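Hypoxanthine phosphoribosyltransferase (Bacillus anthracis, PDB 4QYI) probably catalyses the transfer of a phosphoribosyl group from PRPP to hypoxanthine or guanine, making IMP or GMP in purine salvage. Local coordinates at residues S70-Q75 with K81-K86; H116-M119 with A124-F127; V43-F48 with K165-P170. One frame throughout, in Å; residues are numbered along the deposited sequence. Where two conformers were deposited one is given.

Contact 1 (S70-Q75 with K81-K86)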
loop_
_atom_site.group_PDB
_atom_site.type_symbol
_atom_site.label_atom_id
_atom_site.label_comp_id
_atom_site.label_asym_id
_atom_site.label_seq_id
_atom_site.Cartn_x
_atom_site.Cartn_y
_atom_site.Cartn_z
ATOM N N SER A 70 -7.812 4.038 14.148
ATOM C CA SER A 70 -8.172 2.839 14.903
ATOM C C SER A 70 -9.406 3.072 15.757
ATOM O O SER A 70 -9.776 4.209 16.105
ATOM C CB SER A 70 -7.008 2.338 15.767
ATOM O OG SER A 70 -6.651 3.277 16.753
ATOM N N SER A 71 -10.027 1.974 16.138
ATOM C CA SER A 71 -11.225 2.031 16.944
ATOM C C SER A 71 -10.987 2.319 18.407
ATOM O O SER A 71 -9.944 1.975 18.969
ATOM C CB SER A 71 -11.958 0.694 16.846
ATOM O OG SER A 71 -12.991 0.665 17.797
ATOM N N TYR A 72 -11.971 2.970 19.018
ATOM C CA TYR A 72 -11.950 3.249 20.443
ATOM C C TYR A 72 -12.753 2.167 21.179
ATOM O O TYR A 72 -12.835 2.198 22.394
ATOM C CB TYR A 72 -12.553 4.620 20.772
ATOM C CG TYR A 72 -11.682 5.831 20.516
ATOM C CD1 TYR A 72 -10.675 6.177 21.406
ATOM C CD2 TYR A 72 -11.904 6.666 19.419
ATOM C CE1 TYR A 72 -9.893 7.301 21.193
ATOM C CE2 TYR A 72 -11.137 7.793 19.211
ATOM C CZ TYR A 72 -10.135 8.107 20.090
ATOM O OH TYR A 72 -9.367 9.234 19.853
ATOM N N GLY A 73 -13.350 1.224 20.455
ATOM C CA GLY A 73 -14.144 0.149 21.082
ATOM C C GLY A 73 -15.606 0.244 20.670
ATOM O O GLY A 73 -15.905 0.481 19.499
ATOM N N ASN A 74 -16.523 0.069 21.620
ATOM C CA ASN A 74 -17.968 0.165 21.318
ATOM C C ASN A 74 -18.351 1.498 20.690
ATOM O O ASN A 74 -19.189 1.565 19.790
ATOM C CB ASN A 74 -18.806 -0.061 22.573
ATOM C CG ASN A 74 -18.802 -1.504 23.018
ATOM O OD1 ASN A 74 -18.355 -2.388 22.288
ATOM N ND2 ASN A 74 -19.321 -1.756 24.209
ATOM N N GLN A 75 -17.723 2.556 21.188
ATOM C CA GLN A 75 -17.931 3.921 20.697
ATOM C C GLN A 75 -17.781 3.983 19.173
ATOM O O GLN A 75 -18.578 4.630 18.487
ATOM C CB GLN A 75 -16.948 4.854 21.403
ATOM C CG GLN A 75 -17.209 4.879 22.911
ATOM C CD GLN A 75 -16.171 5.585 23.754
ATOM O OE1 GLN A 75 -16.366 5.798 24.964
ATOM N NE2 GLN A 75 -15.056 5.926 23.140
ATOM N N LYS A 81 -16.513 7.168 15.806
ATOM C CA LYS A 81 -15.418 7.893 16.375
ATOM C C LYS A 81 -14.212 6.983 16.327
ATOM O O LYS A 81 -14.237 5.882 16.883
ATOM C CB LYS A 81 -15.736 8.267 17.836
ATOM C CG LYS A 81 -14.727 9.181 18.494
ATOM C CD LYS A 81 -14.680 9.098 20.028
ATOM C CE LYS A 81 -15.981 9.175 20.815
ATOM N NZ LYS A 81 -15.751 8.840 22.258
ATOM N N VAL A 82 -13.168 7.450 15.659
ATOM C CA VAL A 82 -11.924 6.713 15.583
ATOM C C VAL A 82 -10.781 7.623 15.937
ATOM O O VAL A 82 -10.871 8.839 15.834
ATOM C CB VAL A 82 -11.627 6.122 14.197
ATOM C CG1 VAL A 82 -12.529 4.932 13.911
ATOM C CG2 VAL A 82 -11.702 7.196 13.108
ATOM N N LYS A 83 -9.692 7.003 16.361
ATOM C CA LYS A 83 -8.480 7.689 16.744
ATOM C C LYS A 83 -7.591 7.772 15.513
ATOM O O LYS A 83 -7.318 6.742 14.883
ATOM C CB LYS A 83 -7.794 6.864 17.846
ATOM C CG LYS A 83 -6.432 7.341 18.302
ATOM C CD LYS A 83 -5.844 6.383 19.321
ATOM C CE LYS A 83 -4.330 6.482 19.470
ATOM N NZ LYS A 83 -3.718 7.798 19.712
ATOM N N LEU A 84 -7.182 8.982 15.115
ATOM C CA LEU A 84 -6.263 9.089 13.990
ATOM C C LEU A 84 -4.898 8.633 14.435
ATOM O O LEU A 84 -4.299 9.235 15.323
ATOM C CB LEU A 84 -6.121 10.514 13.472
ATOM C CG LEU A 84 -7.401 11.107 12.931
ATOM C CD1 LEU A 84 -7.094 12.471 12.299
ATOM C CD2 LEU A 84 -7.966 10.137 11.922
ATOM N N LEU A 85 -4.407 7.563 13.843
ATOM C CA LEU A 85 -3.073 7.067 14.160
ATOM C C LEU A 85 -2.033 7.700 13.276
ATOM O O LEU A 85 -0.904 7.902 13.700
ATOM C CB LEU A 85 -2.986 5.548 13.966
ATOM C CG LEU A 85 -3.844 4.701 14.898
ATOM C CD1 LEU A 85 -3.712 3.210 14.560
ATOM C CD2 LEU A 85 -3.431 4.959 16.332
ATOM N N LYS A 86 -2.404 7.967 12.028
ATOM C CA LYS A 86 -1.515 8.609 11.080
ATOM C C LYS A 86 -2.375 9.505 10.227
ATOM O O LYS A 86 -3.250 9.043 9.498
ATOM C CB LYS A 86 -0.776 7.588 10.189
ATOM C CG LYS A 86 0.154 8.217 9.131
ATOM C CD LYS A 86 1.352 8.919 9.767
ATOM C CE LYS A 86 2.288 9.538 8.722
ATOM N NZ LYS A 86 1.714 10.716 7.972
#
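The side chain of Y72 leaves the backbone with CG beside its own N (chi1 -78°), and this lays the phenol ring across K81 and K83 at about a right angle to both. K81 has CG turned away from its N (chi1 -173°) and runs on nearly extended to CD, which lies 3.7 Å from Y72 CD2; the bend comes after it, at chi3. Where K81 C and O meet the ring, they do so at its edge and near its plane. The NZ of K81 is too far from the ring centre for more than a weak cation-pi attraction. On K83 it is CB that does the touching, 3.5 Å from Y72 CZ and equally close to the phenol OH.

The backbones are joined next to this ring. S70 and K83 form an antiparallel hydrogen-bonded pair. S70 N gives to K83 O at 2.8 Å, and K83 N gives back to S70 O at 2.8 Å. The second bond is close to straight, 167° at the hydrogen. Past the pair, L85 covers S70, with CD1 3.6 Å from S70 CB. V82 meets the same strand through CB, 3.3 Å from S70 O, and its side chain packs on T109 and F112 of helix 108-118.

S71 OG accepts from G73 N at 2.7 Å and closes an ST turn. G73 is the N-cap of helix 74-79, and T76 OG1 bonds both Y72 N and K81 O. Most of the residues that touch here are exposed. L85 and K86 both face S68, a classic beta bulge. The whole is an antiparallel strand pair with a short helical connection, at the edge of the mixed sheet in a phosphoribosyltransferase fold.

Contact 2 (H116-M119 with A124-F127)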
loop_
_atom_site.group_PDB
_atom_site.type_symbol
_atom_site.label_atom_id
_atom_site.label_comp_id
_atom_site.label_asym_id
_atom_site.label_seq_id
_atom_site.Cartn_x
_atom_site.Cartn_y
_atom_site.Cartn_z
ATOM N N HIS A 116 -13.129 15.096 9.070
ATOM C CA HIS A 116 -11.727 15.441 9.274
ATOM C C HIS A 116 -11.132 16.077 8.005
ATOM O O HIS A 116 -10.490 17.125 8.061
ATOM C CB HIS A 116 -10.901 14.215 9.685
ATOM C CG HIS A 116 -9.432 14.490 9.789
ATOM N ND1 HIS A 116 -8.893 15.289 10.770
ATOM C CD2 HIS A 116 -8.390 14.063 9.044
ATOM C CE1 HIS A 116 -7.585 15.354 10.618
ATOM N NE2 HIS A 116 -7.254 14.620 9.576
ATOM N N PHE A 117 -11.352 15.434 6.873
ATOM C CA PHE A 117 -10.805 15.961 5.626
ATOM C C PHE A 117 -11.426 17.309 5.255
ATOM O O PHE A 117 -10.720 18.196 4.768
ATOM C CB PHE A 117 -10.952 14.985 4.485
ATOM C CG PHE A 117 -10.165 13.722 4.658
ATOM C CD1 PHE A 117 -8.787 13.770 4.800
ATOM C CD2 PHE A 117 -10.797 12.492 4.624
ATOM C CE1 PHE A 117 -8.050 12.607 4.938
ATOM C CE2 PHE A 117 -10.071 11.322 4.764
ATOM C CZ PHE A 117 -8.698 11.378 4.918
ATOM N N PHE A 118 -12.717 17.484 5.531
ATOM C CA PHE A 118 -13.335 18.783 5.238
ATOM C C PHE A 118 -12.678 19.934 5.978
ATOM O O PHE A 118 -12.683 21.061 5.488
ATOM C CB PHE A 118 -14.866 18.800 5.362
ATOM C CG PHE A 118 -15.567 18.359 4.097
ATOM C CD1 PHE A 118 -15.401 19.093 2.916
ATOM C CD2 PHE A 118 -16.415 17.257 4.077
ATOM C CE1 PHE A 118 -16.038 18.725 1.747
ATOM C CE2 PHE A 118 -17.062 16.887 2.902
ATOM C CZ PHE A 118 -16.874 17.619 1.736
ATOM N N MET A 119 -12.076 19.646 7.133
ATOM C CA MET A 119 -11.390 20.677 7.895
ATOM C C MET A 119 -10.205 21.215 7.100
ATOM O O MET A 119 -9.789 22.343 7.303
ATOM C CB MET A 119 -10.942 20.142 9.270
ATOM C CG MET A 119 -12.103 19.933 10.243
ATOM S SD MET A 119 -11.648 19.099 11.794
ATOM C CE MET A 119 -10.237 20.063 12.336
ATOM N N ALA A 124 -12.885 19.204 -3.708
ATOM C CA ALA A 124 -13.884 18.148 -3.826
ATOM C C ALA A 124 -13.414 16.925 -3.037
ATOM O O ALA A 124 -12.212 16.701 -2.883
ATOM C CB ALA A 124 -14.094 17.787 -5.279
ATOM N N LEU A 125 -14.367 16.158 -2.512
ATOM C CA LEU A 125 -14.051 15.000 -1.694
ATOM C C LEU A 125 -15.041 13.906 -1.983
ATOM O O LEU A 125 -16.223 14.033 -1.696
ATOM C CB LEU A 125 -14.150 15.376 -0.223
ATOM C CG LEU A 125 -13.835 14.272 0.805
ATOM C CD1 LEU A 125 -12.370 13.914 0.794
ATOM C CD2 LEU A 125 -14.239 14.760 2.182
ATOM N N LYS A 126 -14.558 12.824 -2.572
ATOM C CA LYS A 126 -15.431 11.712 -2.919
ATOM C C LYS A 126 -14.890 10.440 -2.317
ATOM O O LYS A 126 -13.717 10.376 -1.966
ATOM C CB LYS A 126 -15.495 11.565 -4.433
ATOM C CG LYS A 126 -15.985 12.812 -5.159
ATOM C CD LYS A 126 -17.401 13.209 -4.776
ATOM C CE LYS A 126 -17.860 14.453 -5.522
ATOM N NZ LYS A 126 -19.273 14.766 -5.177
ATOM N N PHE A 127 -15.754 9.433 -2.218
ATOM C CA PHE A 127 -15.382 8.133 -1.677
ATOM C C PHE A 127 -15.467 7.025 -2.716
ATOM O O PHE A 127 -16.420 6.969 -3.496
ATOM C CB PHE A 127 -16.251 7.819 -0.462
ATOM C CG PHE A 127 -16.046 8.808 0.622
ATOM C CD1 PHE A 127 -15.006 8.648 1.504
ATOM C CD2 PHE A 127 -16.810 9.957 0.673
ATOM C CE1 PHE A 127 -14.765 9.589 2.467
ATOM C CE2 PHE A 127 -16.583 10.901 1.639
ATOM C CZ PHE A 127 -15.555 10.717 2.542
#
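The end of helix 108-118 faces the start of strand 124-129 across a gap of 7.9 Å from F118 CA to L125 CA, and no hydrogen bond spans it. The contact is therefore made by side chains alone. L125 carries most of it. Its side chain leaves the strand toward the helix, and with CG opposite the backbone N (chi1 -179°) and chi2 at 69° both methyl groups come close to F117 CB.

CD2 is the methyl that F118 receives. It sits over one face of the F118 ring, 3.6 Å above the plane and displaced toward the rim. The distance to the ring centroid is 3.9 Å, with the methyl 21° off the ring normal: a CH-pi contact. The closest ring atom is F118 CE2, 3.6 Å from L125 CD2. L125 CB adds a looser touch at F118 CZ, 4.0 Å away.

F117 approaches the same leucine differently. Its CB is 4.0 Å from L125 CD2 and 4.1 Å from L125 CD1, so the base of the phenylalanine rests against the forked end of the leucine. The F117 ring itself runs on past the leucine and packs on I88 and I92.

The two phenylalanines have different surroundings. F117 and L125 are buried, whereas F118 is exposed. L125 also packs on V97 and V99 of the neighbouring strand 96-101, and on K114 one turn back along the helix. F127, two residues further along the strand, turns its ring to L110 and K114. The helix is thus seated on strands 96-101 and 124-129 by apolar groups. Strand 96-101, helix 108-118 and the parallel strand 124-129 follow in chain order, the beta-alpha-beta arrangement of the phosphoribosyltransferase core.

Contact 3 (V43-F48 with K165-P170). With PO4 (phosphate ion), chain G.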
loop_
_atom_site.group_PDB
_atom_site.type_symbol
_atom_site.label_atom_id
_atom_site.label_comp_id
_atom_site.label_asym_id
_atom_site.label_seq_id
_atom_site.Cartn_x
_atom_site.Cartn_y
_atom_site.Cartn_z
ATOM N N VAL A 43 -7.116 4.387 2.900
ATOM C CA VAL A 43 -7.256 4.072 4.316
ATOM C C VAL A 43 -6.526 2.740 4.582
ATOM O O VAL A 43 -6.965 1.671 4.157
ATOM C CB VAL A 43 -8.736 3.995 4.764
ATOM C CG1 VAL A 43 -8.829 3.833 6.269
ATOM C CG2 VAL A 43 -9.500 5.255 4.378
ATOM N N LEU A 44 -5.383 2.822 5.245
ATOM C CA LEU A 44 -4.624 1.621 5.607
ATOM C C LEU A 44 -5.367 0.774 6.653
ATOM O O LEU A 44 -6.224 1.280 7.368
ATOM C CB LEU A 44 -3.275 2.015 6.168
ATOM C CG LEU A 44 -2.327 2.617 5.157
ATOM C CD1 LEU A 44 -1.098 3.133 5.872
ATOM C CD2 LEU A 44 -1.945 1.576 4.118
ATOM N N LYS A 45 -5.087 -0.530 6.704
ATOM C CA LYS A 45 -4.129 -1.183 5.813
ATOM C C LYS A 45 -4.795 -1.840 4.623
ATOM O O LYS A 45 -4.196 -1.949 3.559
ATOM C CB LYS A 45 -3.422 -2.305 6.571
ATOM C CG LYS A 45 -2.584 -1.831 7.741
ATOM C CD LYS A 45 -2.053 -2.969 8.616
ATOM C CE LYS A 45 -1.324 -2.371 9.812
ATOM N NZ LYS A 45 -0.758 -3.404 10.708
ATOM N N GLY A 46 -6.057 -2.214 4.800
ATOM C CA GLY A 46 -6.798 -2.990 3.825
ATOM C C GLY A 46 -7.039 -2.511 2.414
ATOM O O GLY A 46 -7.329 -3.311 1.533
ATOM N N SER A 47 -6.929 -1.221 2.180
ATOM C CA SER A 47 -7.171 -0.714 0.876
ATOM C C SER A 47 -5.905 -0.617 0.033
ATOM O O SER A 47 -6.006 -0.260 -1.144
ATOM C CB SER A 47 -7.741 0.692 1.017
ATOM O OG SER A 47 -6.714 1.556 1.444
ATOM N N PHE A 48 -4.742 -0.992 0.567
ATOM C CA PHE A 48 -3.484 -0.787 -0.184
ATOM C C PHE A 48 -3.367 -1.533 -1.498
ATOM O O PHE A 48 -2.779 -0.996 -2.426
ATOM C CB PHE A 48 -2.211 -0.978 0.669
ATOM C CG PHE A 48 -1.650 -2.376 0.705
ATOM C CD1 PHE A 48 -2.186 -3.357 1.527
ATOM C CD2 PHE A 48 -0.530 -2.694 -0.060
ATOM C CE1 PHE A 48 -1.648 -4.631 1.556
ATOM C CE2 PHE A 48 0.017 -3.962 -0.024
ATOM C CZ PHE A 48 -0.538 -4.926 0.796
ATOM N N LYS A 165 -4.401 -12.306 8.537
ATOM C CA LYS A 165 -4.158 -13.392 7.595
ATOM C C LYS A 165 -4.953 -13.195 6.295
ATOM O O LYS A 165 -5.958 -12.476 6.264
ATOM C CB LYS A 165 -4.502 -14.722 8.298
ATOM C CG LYS A 165 -4.295 -16.005 7.503
ATOM C CD LYS A 165 -4.624 -17.231 8.353
ATOM C CE LYS A 165 -4.346 -18.539 7.616
ATOM N NZ LYS A 165 -2.912 -18.819 7.330
ATOM N N TYR A 166 -4.423 -13.754 5.209
ATOM C CA TYR A 166 -5.053 -13.745 3.882
ATOM C C TYR A 166 -5.057 -12.460 3.040
ATOM O O TYR A 166 -5.699 -12.426 1.996
ATOM C CB TYR A 166 -6.483 -14.281 3.968
ATOM C CG TYR A 166 -6.582 -15.689 4.508
ATOM C CD1 TYR A 166 -5.963 -16.748 3.851
ATOM C CD2 TYR A 166 -7.340 -15.970 5.635
ATOM C CE1 TYR A 166 -6.062 -18.039 4.333
ATOM C CE2 TYR A 166 -7.454 -17.258 6.122
ATOM C CZ TYR A 166 -6.820 -18.292 5.465
ATOM O OH TYR A 166 -6.933 -19.575 5.968
ATOM N N ARG A 167 -4.337 -11.419 3.442
ATOM C CA ARG A 167 -4.315 -10.186 2.635
ATOM C C ARG A 167 -3.690 -10.416 1.275
ATOM O O ARG A 167 -3.930 -9.644 0.351
ATOM C CB ARG A 167 -3.517 -9.070 3.311
ATOM C CG ARG A 167 -4.073 -8.577 4.630
ATOM C CD ARG A 167 -3.382 -7.278 5.007
ATOM N NE ARG A 167 -3.657 -6.856 6.371
ATOM C CZ ARG A 167 -4.690 -6.118 6.762
ATOM N NH1 ARG A 167 -5.605 -5.690 5.901
ATOM N NH2 ARG A 167 -4.804 -5.809 8.038
ATOM N N ASN A 168 -2.897 -11.480 1.149
ATOM C CA ASN A 168 -2.193 -11.736 -0.086
ATOM C C ASN A 168 -2.923 -12.562 -1.137
ATOM O O ASN A 168 -2.355 -12.826 -2.186
ATOM C CB ASN A 168 -0.856 -12.393 0.204
ATOM C CG ASN A 168 -1.009 -13.744 0.842
ATOM O OD1 ASN A 168 -1.899 -13.967 1.658
ATOM N ND2 ASN A 168 -0.145 -14.664 0.463
ATOM N N LEU A 169 -4.168 -12.956 -0.883
ATOM C CA LEU A 169 -4.902 -13.675 -1.912
ATOM C C LEU A 169 -5.196 -12.723 -3.073
ATOM O O LEU A 169 -5.540 -11.573 -2.851
ATOM C CB LEU A 169 -6.226 -14.214 -1.380
ATOM C CG LEU A 169 -6.139 -15.111 -0.151
ATOM C CD1 LEU A 169 -7.526 -15.584 0.247
ATOM C CD2 LEU A 169 -5.231 -16.308 -0.397
ATOM N N PRO A 170 -5.061 -13.195 -4.325
ATOM C CA PRO A 170 -5.351 -12.320 -5.461
ATOM C C PRO A 170 -6.838 -12.203 -5.798
ATOM O O PRO A 170 -7.215 -11.486 -6.736
ATOM C CB PRO A 170 -4.591 -12.982 -6.601
ATOM C CG PRO A 170 -4.570 -14.433 -6.243
ATOM C CD PRO A 170 -4.432 -14.463 -4.746
HETATM P P PO4 G . -7.566 -2.656 8.016
HETATM O O1 PO4 G . -6.439 -2.196 8.917
HETATM O O2 PO4 G . -7.118 -3.902 7.302
HETATM O O3 PO4 G . -8.824 -2.986 8.793
HETATM O O4 PO4 G . -7.870 -1.549 7.027
#
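R167 and G46 meet beside a phosphate ion, and that is the tight part of the contact. R167 NH1 gives a hydrogen bond to PO4 O2 at 2.7 Å. R167 NH2 reaches the same oxygen at 3.1 Å, but this bond is weak and bent. O2 lies in the guanidinium plane, at its edge. The other segment holds the ion by its backbone. K45 N bonds PO4 O1 at 3.1 Å, almost straight at 176°, and G46 N bonds PO4 O4 at 2.9 Å. G46 has no side chain, and its CA comes to 3.6 Å from R167 NH1. The peptide bond before K45 is cis. S47 OG gives a hydrogen bond to V43 O within the loop, from above the carbonyl plane.

The direct touch between K45 and R167 is looser. K45 CB lies over one face of the guanidinium, 3.9 Å above the plane and toward its rim. K45 CD is 4.0 Å from R167 NH2. The two side chains cross at about a right angle. The chain of R167 is extended from CG to NE (chi2 -167°), which carries the guanidinium across to the ion. The amino end of K45 leads away from the contact and makes salt bridges to acidic side chains of the other subunit.

R167 has further partners: E164 by a salt bridge and the carbonyl of G159 by a hydrogen bond. These probably set the rotation of the guanidinium. Two backbone N-H groups and one arginine thus grip a single anion from two loops. The ion probably came from the crystallisation liquor, but this chemistry is consistent with a site for a phosphate of PRPP or of pyrophosphate.

Only contacts 1 and 2 touch: L84 CD1 of the first lies 3.4 Å from H116 CE1 of the second, and both reach the same mixed sheet. Their centres are about 18 Å apart. Contact 3 closes the longest loop of the chain here, and the other two are nested inside it. Its nearest atoms stay about 6 Å from either, and its centre is about 19 Å from that of contact 1 and 23 Å from that of contact 2. It is also the nearest to the magnesium ion seen with E101 and D102, which is about 5 Å from G46, against about 10 Å from the side chain of V82 and about 12 Å from that of F117.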